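Local atomic coordinates of translation initiation factor eIF2b-like protein,Translation initiation factor eIF2b-like protein (Chaetomium thermophilum, PDB entry 4ZEM), a protein that forms the beta subunit of the eIF2B complex, which probably acts as the guanine nucleotide exchange factor for eIF2 in translation initiation. Residues A260-P263 with R264-K267. Residues are numbered along the deposited sequence; the frame is centred on the assembly and turned at random.
Sequences AYIP and RVNK
Arg-264 N donates to Tyr-261 O at 3.1 Å and, one residue further along, Val-265 N donates to Ile-262 O at 3.0 Å. Both bonds are weak, bent to 131° at the hydrogen, and both run from residue i+3 back to residue i, closing two overlapping type I beta turns that carry the chain from helix 258-261 toward strand 267-271 of the Rossmann-like sheet. Outside these bonds the packing centres on the Tyr-261 ring. Arg-264 lays its CB over the centre of that ring, 4.2 Å from the centroid, a CH-pi contact made almost along the ring normal. With CG anti to the backbone N (chi1 -174°), the tyrosine is swung to run alongside the arginine, whose CG lies 3.9 Å from Tyr-261 OH. Val-265 CG1 approaches the ring obliquely, 3.7 Å from Tyr-261 CE2. Were Tyr-261 an alanine, Arg-264 CB would probably lose the ring face under it and Val-265 CG1 its aromatic neighbour. Tyr-194, on the adjoining strand 194-198, touches Tyr-261 and takes the Arg-264 guanidinium in a cation-pi contact. The arginine thus uses its aliphatic root against one tyrosine and its charged end against another, linking the turn to the sheet.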
ATOM      1  N   ALA A 260      15.396   1.374 -28.085  1.00 73.72           N
ATOM      2  CA  ALA A 260      16.592   2.013 -28.615  1.00 68.90           C
ATOM      3  C   ALA A 260      17.244   2.961 -27.604  1.00 71.05           C
ATOM      4  O   ALA A 260      18.464   3.094 -27.576  1.00 79.26           O
ATOM      5  CB  ALA A 260      16.266   2.756 -29.901  1.00 64.15           C
ATOM      6  N   TYR A 261      16.433   3.607 -26.770  1.00 62.86           N
ATOM      7  CA  TYR A 261      16.939   4.681 -25.920  1.00 46.02           C
ATOM      8  C   TYR A 261      17.376   4.262 -24.516  1.00 59.78           C
ATOM      9  O   TYR A 261      18.145   4.985 -23.881  1.00 57.24           O
ATOM     10  CB  TYR A 261      15.850   5.762 -25.785  1.00 44.10           C
ATOM     11  CG  TYR A 261      16.290   7.002 -25.048  1.00 57.45           C
ATOM     12  CD1 TYR A 261      16.908   8.044 -25.728  1.00 59.81           C
ATOM     13  CD2 TYR A 261      16.104   7.131 -23.677  1.00 39.49           C
ATOM     14  CE1 TYR A 261      17.322   9.180 -25.069  1.00 47.34           C
ATOM     15  CE2 TYR A 261      16.527   8.260 -23.007  1.00 44.52           C
ATOM     16  CZ  TYR A 261      17.133   9.285 -23.714  1.00 44.15           C
ATOM     17  OH  TYR A 261      17.550  10.421 -23.069  1.00 44.15           O
ATOM     18  N   ILE A 262      16.982   3.071 -24.068  1.00 57.12           N
ATOM     19  CA  ILE A 262      17.366   2.598 -22.731  1.00 61.06           C
ATOM     20  C   ILE A 262      18.879   2.568 -22.439  1.00 67.18           C
ATOM     21  O   ILE A 262      19.286   2.913 -21.328  1.00 71.23           O
ATOM     22  CB  ILE A 262      16.748   1.206 -22.441  1.00 68.29           C
ATOM     23  CG1 ILE A 262      15.226   1.346 -22.346  1.00 73.76           C
ATOM     24  CG2 ILE A 262      17.288   0.625 -21.146  1.00 71.46           C
ATOM     25  CD1 ILE A 262      14.558   0.515 -21.267  1.00 73.59           C
ATOM     26  N   PRO A 263      19.720   2.191 -23.419  1.00 60.01           N
ATOM     27  CA  PRO A 263      21.163   2.228 -23.137  1.00 62.44           C
ATOM     28  C   PRO A 263      21.690   3.584 -22.663  1.00 62.10           C
ATOM     29  O   PRO A 263      22.637   3.625 -21.881  1.00 58.16           O
ATOM     30  CB  PRO A 263      21.768   1.862 -24.476  1.00 51.57           C
ATOM     31  CG  PRO A 263      20.748   0.946 -25.034  1.00 60.67           C
ATOM     32  CD  PRO A 263      19.454   1.553 -24.719  1.00 64.82           C
ATOM     33  N   ARG A 264      21.105   4.671 -23.154  1.00 57.16           N
ATOM     34  CA  ARG A 264      21.437   6.010 -22.673  1.00 51.55           C
ATOM     35  C   ARG A 264      21.211   6.201 -21.158  1.00 55.85           C
ATOM     36  O   ARG A 264      22.047   6.806 -20.486  1.00 65.51           O
ATOM     37  CB  ARG A 264      20.665   7.068 -23.468  1.00 53.68           C
ATOM     38  CG  ARG A 264      20.920   8.500 -23.000  1.00 54.49           C
ATOM     39  CD  ARG A 264      22.420   8.839 -23.078  1.00 59.85           C
ATOM     40  NE  ARG A 264      22.725  10.248 -22.816  1.00 60.15           N
ATOM     41  CZ  ARG A 264      23.167  10.721 -21.653  1.00 68.48           C
ATOM     42  NH1 ARG A 264      23.422  12.016 -21.518  1.00 78.48           N
ATOM     43  NH2 ARG A 264      23.328   9.912 -20.614  1.00 62.90           N
ATOM     44  N   VAL A 265      20.060   5.758 -20.645  1.00 48.18           N
ATOM     45  CA  VAL A 265      19.633   6.096 -19.276  1.00 48.85           C
ATOM     46  C   VAL A 265      20.521   5.466 -18.198  1.00 42.76           C
ATOM     47  O   VAL A 265      21.204   4.476 -18.441  1.00 42.46           O
ATOM     48  CB  VAL A 265      18.161   5.685 -19.007  1.00 43.52           C
ATOM     49  CG1 VAL A 265      17.291   5.988 -20.221  1.00 45.90           C
ATOM     50  CG2 VAL A 265      18.058   4.220 -18.616  1.00 44.08           C
ATOM     51  N   ASN A 266      20.577   6.104 -17.034  1.00 47.54           N
ATOM     52  CA  ASN A 266      21.326   5.576 -15.890  1.00 42.75           C
ATOM     53  C   ASN A 266      20.545   4.551 -15.067  1.00 47.65           C
ATOM     54  O   ASN A 266      21.113   3.581 -14.572  1.00 52.70           O
ATOM     55  CB  ASN A 266      21.774   6.727 -15.001  1.00 37.99           C
ATOM     56  CG  ASN A 266      22.822   7.584 -15.668  1.00 41.78           C
ATOM     57  OD1 ASN A 266      22.559   8.728 -16.037  1.00 41.84           O
ATOM     58  ND2 ASN A 266      24.023   7.037 -15.823  1.00 46.87           N
ATOM     59  N   LYS A 267      19.252   4.796 -14.888  1.00 45.47           N
ATOM     60  CA  LYS A 267      18.412   3.917 -14.088  1.00 49.20           C
ATOM     61  C   LYS A 267      16.953   4.023 -14.502  1.00 49.01           C
ATOM     62  O   LYS A 267      16.530   5.020 -15.088  1.00 48.24           O
ATOM     63  CB  LYS A 267      18.549   4.234 -12.597  1.00 45.22           C
ATOM     64  CG  LYS A 267      18.291   5.686 -12.240  1.00 42.57           C
ATOM     65  CD  LYS A 267      19.010   6.057 -10.953  1.00 50.38           C
ATOM     66  CE  LYS A 267      20.500   5.797 -11.064  1.00 53.67           C
ATOM     67  NZ  LYS A 267      21.221   6.209  -9.834  1.00 64.85           N
TER